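Local coordinates for CYCLIN domain-containing protein (Chaetomium thermophilum, PDB 6Z3U) that probably serves as the cyclin H-like regulatory subunit that binds and helps activate the cyclin-dependent kinase of the CAK complex, at residues A139-C144 and A170-L175; F92-L97 and T113-F118; Y18-F23 and G178-L183. All blocks are in the same frame, centred on the assembly; numbering follows the deposited sequence.

Contact 1: A139-C144 and A170-L175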
loop_
_atom_site.group_PDB
_atom_site.type_symbol
_atom_site.label_atom_id
_atom_site.label_comp_id
_atom_site.label_asym_id
_atom_site.label_seq_id
_atom_site.Cartn_x
_atom_site.Cartn_y
_atom_site.Cartn_z
ATOM N N ALA A 139 12.596 0.444 11.794
ATOM C CA ALA A 139 11.612 -0.445 11.186
ATOM C C ALA A 139 10.221 -0.224 11.766
ATOM O O ALA A 139 9.221 -0.393 11.059
ATOM C CB ALA A 139 12.036 -1.902 11.372
ATOM N N LEU A 140 10.135 0.140 13.048
ATOM C CA LEU A 140 8.839 0.455 13.641
ATOM C C LEU A 140 8.309 1.789 13.129
ATOM O O LEU A 140 7.118 1.916 12.827
ATOM C CB LEU A 140 8.952 0.474 15.164
ATOM C CG LEU A 140 8.898 -0.887 15.860
ATOM C CD1 LEU A 140 9.415 -0.782 17.284
ATOM C CD2 LEU A 140 7.487 -1.434 15.857
ATOM N N PHE A 141 9.179 2.795 13.022
ATOM C CA PHE A 141 8.741 4.102 12.546
ATOM C C PHE A 141 8.318 4.040 11.084
ATOM O O PHE A 141 7.273 4.584 10.707
ATOM C CB PHE A 141 9.855 5.129 12.738
ATOM C CG PHE A 141 9.472 6.521 12.331
ATOM C CD1 PHE A 141 8.551 7.244 13.069
ATOM C CD2 PHE A 141 10.039 7.110 11.214
ATOM C CE1 PHE A 141 8.199 8.525 12.698
ATOM C CE2 PHE A 141 9.694 8.390 10.840
ATOM C CZ PHE A 141 8.772 9.100 11.583
ATOM N N PHE A 142 9.121 3.387 10.243
ATOM C CA PHE A 142 8.768 3.266 8.834
ATOM C C PHE A 142 7.603 2.303 8.632
ATOM O O PHE A 142 6.833 2.453 7.676
ATOM C CB PHE A 142 9.988 2.817 8.033
ATOM C CG PHE A 142 9.925 3.175 6.577
ATOM C CD1 PHE A 142 9.890 4.501 6.179
ATOM C CD2 PHE A 142 9.919 2.189 5.606
ATOM C CE1 PHE A 142 9.837 4.837 4.841
ATOM C CE2 PHE A 142 9.868 2.517 4.264
ATOM C CZ PHE A 142 9.828 3.843 3.881
ATOM N N GLY A 143 7.457 1.314 9.517
ATOM C CA GLY A 143 6.310 0.425 9.433
ATOM C C GLY A 143 4.995 1.153 9.636
ATOM O O GLY A 143 3.994 0.840 8.989
ATOM N N CYS A 144 4.979 2.132 10.544
ATOM C CA CYS A 144 3.794 2.967 10.707
ATOM C C CYS A 144 3.427 3.643 9.393
ATOM O O CYS A 144 2.292 3.532 8.914
ATOM C CB CYS A 144 4.037 4.015 11.796
ATOM S SG CYS A 144 4.101 3.372 13.483
ATOM N N ALA A 170 17.904 9.122 10.690
ATOM C CA ALA A 170 19.110 8.860 9.913
ATOM C C ALA A 170 19.055 7.524 9.188
ATOM O O ALA A 170 19.746 7.351 8.179
ATOM C CB ALA A 170 20.340 8.895 10.822
ATOM N N GLY A 171 18.260 6.578 9.679
ATOM C CA GLY A 171 18.197 5.263 9.079
ATOM C C GLY A 171 16.967 5.043 8.222
ATOM O O GLY A 171 16.841 3.996 7.581
ATOM N N GLU A 172 16.052 6.015 8.200
ATOM C CA GLU A 172 14.795 5.830 7.481
ATOM C C GLU A 172 15.042 5.535 6.005
ATOM O O GLU A 172 14.605 4.504 5.482
ATOM C CB GLU A 172 13.906 7.065 7.640
ATOM C CG GLU A 172 12.480 6.847 7.140
ATOM C CD GLU A 172 11.641 8.113 7.150
ATOM O OE1 GLU A 172 10.415 8.011 7.373
ATOM O OE2 GLU A 172 12.201 9.208 6.929
ATOM N N PHE A 173 15.745 6.435 5.312
ATOM C CA PHE A 173 15.993 6.225 3.889
ATOM C C PHE A 173 16.884 5.012 3.663
ATOM O O PHE A 173 16.725 4.291 2.671
ATOM C CB PHE A 173 16.622 7.471 3.269
ATOM C CG PHE A 173 16.640 7.453 1.768
ATOM C CD1 PHE A 173 15.456 7.379 1.051
ATOM C CD2 PHE A 173 17.835 7.506 1.072
ATOM C CE1 PHE A 173 15.463 7.360 -0.331
ATOM C CE2 PHE A 173 17.851 7.488 -0.310
ATOM C CZ PHE A 173 16.662 7.415 -1.013
ATOM N N LEU A 174 17.835 4.778 4.565
ATOM C CA LEU A 174 18.666 3.584 4.464
ATOM C C LEU A 174 17.806 2.325 4.478
ATOM O O LEU A 174 17.988 1.422 3.654
ATOM C CB LEU A 174 19.682 3.567 5.607
ATOM C CG LEU A 174 20.725 2.450 5.564
ATOM C CD1 LEU A 174 21.656 2.624 4.367
ATOM C CD2 LEU A 174 21.514 2.411 6.867
ATOM N N LEU A 175 16.848 2.255 5.406
ATOM C CA LEU A 175 15.943 1.111 5.447
ATOM C C LEU A 175 15.160 0.988 4.147
ATOM O O LEU A 175 14.965 -0.120 3.632
ATOM C CB LEU A 175 14.990 1.245 6.636
ATOM C CG LEU A 175 13.878 0.200 6.746
ATOM C CD1 LEU A 175 14.457 -1.171 7.065
ATOM C CD2 LEU A 175 12.854 0.613 7.793
#

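Contact 2: F92-L97 and T113-F118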
loop_
_atom_site.group_PDB
_atom_site.type_symbol
_atom_site.label_atom_id
_atom_site.label_comp_id
_atom_site.label_asym_id
_atom_site.label_seq_id
_atom_site.Cartn_x
_atom_site.Cartn_y
_atom_site.Cartn_z
ATOM N N PHE A 92 16.815 -12.339 17.743
ATOM C CA PHE A 92 16.688 -11.749 19.072
ATOM C C PHE A 92 16.085 -10.352 18.991
ATOM O O PHE A 92 15.181 -10.006 19.759
ATOM C CB PHE A 92 18.056 -11.716 19.758
ATOM C CG PHE A 92 18.091 -10.886 21.010
ATOM C CD1 PHE A 92 17.578 -11.377 22.200
ATOM C CD2 PHE A 92 18.649 -9.618 21.002
ATOM C CE1 PHE A 92 17.611 -10.615 23.354
ATOM C CE2 PHE A 92 18.685 -8.853 22.153
ATOM C CZ PHE A 92 18.166 -9.353 23.331
ATOM N N TYR A 93 16.571 -9.533 18.056
ATOM C CA TYR A 93 16.091 -8.163 17.941
ATOM C C TYR A 93 14.737 -8.073 17.249
ATOM O O TYR A 93 14.031 -7.076 17.435
ATOM C CB TYR A 93 17.122 -7.309 17.199
ATOM C CG TYR A 93 18.314 -6.949 18.060
ATOM C CD1 TYR A 93 18.175 -6.091 19.144
ATOM C CD2 TYR A 93 19.575 -7.471 17.797
ATOM C CE1 TYR A 93 19.257 -5.764 19.941
ATOM C CE2 TYR A 93 20.665 -7.147 18.589
ATOM C CZ TYR A 93 20.498 -6.292 19.660
ATOM O OH TYR A 93 21.571 -5.957 20.456
ATOM N N THR A 94 14.359 -9.079 16.459
ATOM C CA THR A 94 12.995 -9.122 15.939
ATOM C C THR A 94 11.994 -9.349 17.066
ATOM O O THR A 94 10.886 -8.800 17.041
ATOM C CB THR A 94 12.863 -10.218 14.879
ATOM O OG1 THR A 94 13.848 -10.023 13.858
ATOM C CG2 THR A 94 11.478 -10.189 14.246
ATOM N N ALA A 95 12.362 -10.164 18.057
ATOM C CA ALA A 95 11.494 -10.354 19.214
ATOM C C ALA A 95 11.444 -9.095 20.068
ATOM O O ALA A 95 10.383 -8.735 20.590
ATOM C CB ALA A 95 11.975 -11.547 20.040
ATOM N N GLU A 96 12.583 -8.416 20.226
ATOM C CA GLU A 96 12.594 -7.158 20.965
ATOM C C GLU A 96 11.779 -6.099 20.237
ATOM O O GLU A 96 11.089 -5.289 20.870
ATOM C CB GLU A 96 14.033 -6.685 21.173
ATOM C CG GLU A 96 14.165 -5.465 22.078
ATOM C CD GLU A 96 15.608 -5.152 22.429
ATOM O OE1 GLU A 96 16.333 -4.621 21.563
ATOM O OE2 GLU A 96 16.018 -5.442 23.573
ATOM N N LEU A 97 11.850 -6.088 18.905
ATOM C CA LEU A 97 11.034 -5.166 18.121
ATOM C C LEU A 97 9.554 -5.385 18.400
ATOM O O LEU A 97 8.806 -4.429 18.636
ATOM C CB LEU A 97 11.346 -5.347 16.634
ATOM C CG LEU A 97 10.624 -4.444 15.636
ATOM C CD1 LEU A 97 11.507 -4.186 14.427
ATOM C CD2 LEU A 97 9.305 -5.058 15.196
ATOM N N THR A 113 4.484 -5.535 9.796
ATOM C CA THR A 113 5.194 -4.843 8.725
ATOM C C THR A 113 6.563 -4.364 9.189
ATOM O O THR A 113 7.556 -4.508 8.465
ATOM C CB THR A 113 4.363 -3.665 8.223
ATOM O OG1 THR A 113 3.192 -4.154 7.559
ATOM C CG2 THR A 113 5.174 -2.813 7.256
ATOM N N ALA A 114 6.636 -3.784 10.388
ATOM C CA ALA A 114 7.920 -3.339 10.920
ATOM C C ALA A 114 8.881 -4.510 11.069
ATOM O O ALA A 114 10.057 -4.415 10.698
ATOM C CB ALA A 114 7.714 -2.636 12.262
ATOM N N ALA A 115 8.400 -5.624 11.623
ATOM C CA ALA A 115 9.254 -6.797 11.775
ATOM C C ALA A 115 9.738 -7.305 10.423
ATOM O O ALA A 115 10.915 -7.651 10.267
ATOM C CB ALA A 115 8.501 -7.898 12.520
ATOM N N THR A 116 8.846 -7.348 9.429
ATOM C CA THR A 116 9.231 -7.835 8.108
ATOM C C THR A 116 10.267 -6.922 7.461
ATOM O O THR A 116 11.236 -7.399 6.860
ATOM C CB THR A 116 7.997 -7.965 7.215
ATOM O OG1 THR A 116 7.070 -8.883 7.810
ATOM C CG2 THR A 116 8.388 -8.471 5.833
ATOM N N PHE A 117 10.077 -5.602 7.566
ATOM C CA PHE A 117 11.099 -4.676 7.091
ATOM C C PHE A 117 12.439 -4.946 7.770
ATOM O O PHE A 117 13.495 -4.874 7.132
ATOM C CB PHE A 117 10.673 -3.228 7.343
ATOM C CG PHE A 117 9.570 -2.739 6.442
ATOM C CD1 PHE A 117 9.140 -3.487 5.356
ATOM C CD2 PHE A 117 8.969 -1.514 6.681
ATOM C CE1 PHE A 117 8.130 -3.027 4.534
ATOM C CE2 PHE A 117 7.958 -1.046 5.861
ATOM C CZ PHE A 117 7.538 -1.804 4.787
ATOM N N PHE A 118 12.414 -5.249 9.069
ATOM C CA PHE A 118 13.652 -5.534 9.785
ATOM C C PHE A 118 14.324 -6.785 9.228
ATOM O O PHE A 118 15.528 -6.784 8.951
ATOM C CB PHE A 118 13.362 -5.679 11.280
ATOM C CG PHE A 118 14.594 -5.836 12.126
ATOM C CD1 PHE A 118 15.301 -4.726 12.557
ATOM C CD2 PHE A 118 15.029 -7.093 12.515
ATOM C CE1 PHE A 118 16.429 -4.867 13.337
ATOM C CE2 PHE A 118 16.154 -7.240 13.299
ATOM C CZ PHE A 118 16.855 -6.126 13.711
#

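Contact 3: Y18-F23 and G178-L183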
loop_
_atom_site.group_PDB
_atom_site.type_symbol
_atom_site.label_atom_id
_atom_site.label_comp_id
_atom_site.label_asym_id
_atom_site.label_seq_id
_atom_site.Cartn_x
_atom_site.Cartn_y
_atom_site.Cartn_z
ATOM N N TYR A 18 6.327 -11.472 -3.653
ATOM C CA TYR A 18 6.639 -12.722 -4.336
ATOM C C TYR A 18 7.856 -12.589 -5.245
ATOM O O TYR A 18 8.766 -13.422 -5.194
ATOM C CB TYR A 18 5.431 -13.196 -5.151
ATOM C CG TYR A 18 5.700 -14.450 -5.952
ATOM C CD1 TYR A 18 5.562 -15.706 -5.378
ATOM C CD2 TYR A 18 6.097 -14.378 -7.281
ATOM C CE1 TYR A 18 5.809 -16.859 -6.105
ATOM C CE2 TYR A 18 6.346 -15.524 -8.017
ATOM C CZ TYR A 18 6.201 -16.762 -7.425
ATOM O OH TYR A 18 6.449 -17.905 -8.154
ATOM N N GLU A 19 7.882 -11.557 -6.089
ATOM C CA GLU A 19 8.966 -11.436 -7.057
ATOM C C GLU A 19 10.277 -11.025 -6.398
ATOM O O GLU A 19 11.352 -11.355 -6.909
ATOM C CB GLU A 19 8.583 -10.434 -8.149
ATOM C CG GLU A 19 8.532 -8.977 -7.694
ATOM C CD GLU A 19 8.400 -8.003 -8.854
ATOM O OE1 GLU A 19 7.505 -8.201 -9.706
ATOM O OE2 GLU A 19 9.195 -7.038 -8.914
ATOM N N LEU A 20 10.212 -10.320 -5.271
ATOM C CA LEU A 20 11.392 -9.740 -4.639
ATOM C C LEU A 20 11.762 -10.376 -3.311
ATOM O O LEU A 20 12.950 -10.497 -3.008
ATOM C CB LEU A 20 11.181 -8.237 -4.425
ATOM C CG LEU A 20 11.978 -7.262 -5.294
ATOM C CD1 LEU A 20 11.881 -7.564 -6.778
ATOM C CD2 LEU A 20 11.481 -5.847 -5.015
ATOM N N TRP A 21 10.784 -10.776 -2.501
ATOM C CA TRP A 21 11.038 -11.249 -1.145
ATOM C C TRP A 21 10.392 -12.605 -0.907
ATOM O O TRP A 21 9.814 -12.866 0.153
ATOM C CB TRP A 21 10.553 -10.228 -0.120
ATOM C CG TRP A 21 11.276 -8.927 -0.219
ATOM C CD1 TRP A 21 10.800 -7.759 -0.736
ATOM C CD2 TRP A 21 12.619 -8.662 0.200
ATOM N NE1 TRP A 21 11.760 -6.780 -0.659
ATOM C CE2 TRP A 21 12.887 -7.310 -0.088
ATOM C CE3 TRP A 21 13.619 -9.437 0.793
ATOM C CZ2 TRP A 21 14.114 -6.716 0.198
ATOM C CZ3 TRP A 21 14.835 -8.845 1.077
ATOM C CH2 TRP A 21 15.072 -7.498 0.779
ATOM N N SER A 22 10.484 -13.490 -1.897
ATOM C CA SER A 22 10.067 -14.879 -1.751
ATOM C C SER A 22 11.117 -15.746 -2.426
ATOM O O SER A 22 11.363 -15.600 -3.627
ATOM C CB SER A 22 8.683 -15.122 -2.362
ATOM O OG SER A 22 7.664 -14.501 -1.594
ATOM N N PHE A 23 11.744 -16.630 -1.651
ATOM C CA PHE A 23 12.816 -17.478 -2.144
ATOM C C PHE A 23 12.668 -18.868 -1.546
ATOM O O PHE A 23 11.809 -19.118 -0.697
ATOM C CB PHE A 23 14.197 -16.910 -1.794
ATOM C CG PHE A 23 14.236 -15.411 -1.720
ATOM C CD1 PHE A 23 14.416 -14.652 -2.864
ATOM C CD2 PHE A 23 14.107 -14.762 -0.503
ATOM C CE1 PHE A 23 14.455 -13.272 -2.798
ATOM C CE2 PHE A 23 14.149 -13.382 -0.429
ATOM C CZ PHE A 23 14.325 -12.636 -1.577
ATOM N N GLY A 178 17.165 -0.751 1.723
ATOM C CA GLY A 178 17.418 -2.131 2.098
ATOM C C GLY A 178 16.283 -3.062 1.721
ATOM O O GLY A 178 16.514 -4.174 1.237
ATOM N N ILE A 179 15.041 -2.618 1.924
ATOM C CA ILE A 179 13.870 -3.431 1.608
ATOM C C ILE A 179 13.535 -3.283 0.128
ATOM O O ILE A 179 12.497 -3.766 -0.337
ATOM C CB ILE A 179 12.667 -3.051 2.491
ATOM C CG1 ILE A 179 12.246 -1.597 2.253
ATOM C CG2 ILE A 179 13.002 -3.271 3.958
ATOM C CD1 ILE A 179 10.970 -1.211 2.972
ATOM N N ARG A 180 14.408 -2.606 -0.616
ATOM C CA ARG A 180 14.286 -2.504 -2.068
ATOM C C ARG A 180 12.997 -1.788 -2.469
ATOM O O ARG A 180 12.377 -2.107 -3.486
ATOM C CB ARG A 180 14.365 -3.887 -2.716
ATOM C CG ARG A 180 15.726 -4.555 -2.565
ATOM C CD ARG A 180 15.884 -5.711 -3.535
ATOM N NE ARG A 180 15.931 -5.247 -4.919
ATOM C CZ ARG A 180 15.905 -6.048 -5.979
ATOM N NH1 ARG A 180 15.951 -5.533 -7.201
ATOM N NH2 ARG A 180 15.828 -7.362 -5.821
ATOM N N PHE A 181 12.596 -0.801 -1.672
ATOM C CA PHE A 181 11.473 0.072 -1.997
ATOM C C PHE A 181 10.151 -0.682 -2.093
ATOM O O PHE A 181 9.190 -0.181 -2.682
ATOM C CB PHE A 181 11.737 0.826 -3.306
ATOM C CG PHE A 181 13.050 1.555 -3.330
ATOM C CD1 PHE A 181 13.159 2.827 -2.796
ATOM C CD2 PHE A 181 14.174 0.967 -3.883
ATOM C CE1 PHE A 181 14.363 3.502 -2.816
ATOM C CE2 PHE A 181 15.384 1.637 -3.905
ATOM C CZ PHE A 181 15.478 2.906 -3.371
ATOM N N ALA A 182 10.082 -1.886 -1.532
ATOM C CA ALA A 182 8.859 -2.686 -1.524
ATOM C C ALA A 182 8.143 -2.431 -0.201
ATOM O O ALA A 182 8.532 -2.965 0.840
ATOM C CB ALA A 182 9.176 -4.165 -1.718
ATOM N N LEU A 183 7.095 -1.607 -0.246
ATOM C CA LEU A 183 6.373 -1.199 0.952
ATOM C C LEU A 183 5.078 -1.970 1.176
ATOM O O LEU A 183 4.498 -1.866 2.263
ATOM C CB LEU A 183 6.060 0.301 0.887
ATOM C CG LEU A 183 7.169 1.243 1.358
ATOM C CD1 LEU A 183 8.514 0.849 0.782
ATOM C CD2 LEU A 183 6.832 2.676 0.984
#

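Contact 1: A139-C144 and A170-L175
Phe-142 reaches from helix 132-146 between two side chains of helix 172-178, Glu-172 and Leu-175. Its CD1 lies 3.6 Å from CG of Glu-172. On the Leu-175 side, CB of Phe-142 meets CD2 of that leucine, again at 3.6 Å. The same methyl extends to the helix backbone one turn earlier, where Leu-175 CD2 is 3.8 Å from CA of Ala-139. With CG of Phe-142 anti to the backbone N (chi1 -157°), the ring runs alongside the second helix, its near part against Glu-172 and Leu-175 and its far end directed at Ile-179 and Leu-183.

Beyond CG the Glu-172 chain runs extended, which carries its carboxylate past Phe-142 to the neighbouring Phe-141. The carboxylate plane stands nearly upright to the Phe-142 ring, 82° away, and OE1 sits at that ring's edge, in its plane. Toward Phe-141 the tilt is smaller, and OE1 comes 3.6 Å from CE2. The contact lies in the cyclin box, whose central helix is 132-146, on the side that meets the kinase.

No hydrogen bond links the two segments. The polar end of Glu-172 is instead held by Lys-145, which makes a salt bridge to OE1, and by the backbone N of Met-134 of the kinase chain, hydrogen-bonded to OE2. A lysine-glutamate pair contacting kinase main chain is a familiar feature of cyclin-CDK interfaces. Farther out, Phe-156 packs edge-to-face with Phe-141, and Phe-121 of helix 108-124 touches Leu-175.

Contact 2: F92-L97 and T113-F118
The antiparallel pair of helices 83-103 and 108-124, consecutive in the chain, is joined here by Leu-97, Thr-94 and Tyr-93 on one side and Ala-114, Ala-115 and Phe-118 on the other. The axes of the two short segments approach to 9.8 Å, with their directions 159° apart. Small residues allow the backbones to come near each other: CA of Thr-94 and CA of Ala-115 are 6.1 Å apart.

Leu-97 straddles the middle with its two methyls. CD2 settles against the backbone of the facing helix, 3.7 Å from N of Ala-115, and also touches the CB atoms of Ala-114 and Ala-115. CD1 turns to Phe-118 and lies 3.9 Å from its CB; the two side chains lie alongside each other and point opposite ways.

In the cyclin box these helices pack around helix 132-146, and Leu-136 of that helix touches Leu-97 as well. No other protein chain reaches the two segments, so the contact belongs to the interior of the cyclin itself.

Phe-118 stretches across to the first helix, its CG anti to the backbone N (chi1 -174°). Its far end, CZ, meets CB of Tyr-93 at 3.7 Å, while CD2 passes 3.4 Å from OG1 of Thr-94. That hydroxyl is hydrogen-bonded to the carbonyl O of Val-90, one turn back in its own helix. This satisfies a buried polar atom beside the ring, while the methyl CG2 of Thr-94 points to CB of Ala-115, 4.1 Å away. The Tyr-93 ring leads away from the facing helix, and its OH hydrogen-bonds to NE of Arg-354. Tyr-122, one turn beyond Phe-118, packs edge-to-face with the phenylalanine ring.

Contact 3: Y18-F23 and G178-L183
The carbonyl O of Ile-179 is gripped from opposite faces of its plane by NE1 of Trp-21 and the backbone N of Ala-182. The bond from Ala-182, 3.3 Å from N to O, closes a type I' turn, and Arg-180 within it, at positive phi, is the C-prime residue of the Schellman motif ending helix 172-178. The indole bond from NE1 to O measures 3.1 Å and is bent, with 136° at the hydrogen.

Around this bond, CB of Ala-182 sits at the indole edge, 3.8 Å from NE1, and CG of Arg-180 lies 3.9 Å from CZ2 of Trp-21. A leucine in place of Trp-21 would probably leave the Ile-179 carbonyl without its indole donor and open a gap beside Ala-182. Arg-120, Ile-123 and Thr-124 of helix 108-124 also touch the indole, so the N-terminal segment is laid against the cyclin box here. Both partner chains come close: Glu-19 forms a salt bridge with Arg-146 of the kinase chain, and Tyr-18 OH bonds to Glu-65 of the RING-type chain. Leu-20 covers one face of the Arg-180 guanidinium, its CG 3.9 Å from NH2.

Overall arrangement
Contacts 1 and 2 follow one another along the chain, contact 2 closing before contact 1 opens, and both are nested in the long loop that contact 3 closes. Their centres are about 12 Å apart; that of contact 3 lies about 15 Å from contact 1 and 16 Å from contact 2. Helices 108-124 and 132-146 are consecutive and carry Phe-117 and Phe-142, whose rings touch each other and each pack on residues of 178-183. Contact 2, its centre about 5 Å from that of the chain, lies in the interior, contact 1 runs from that core to the kinase interface, and contact 3 attaches the N-terminal segment where kinase and RING-type chains both come near.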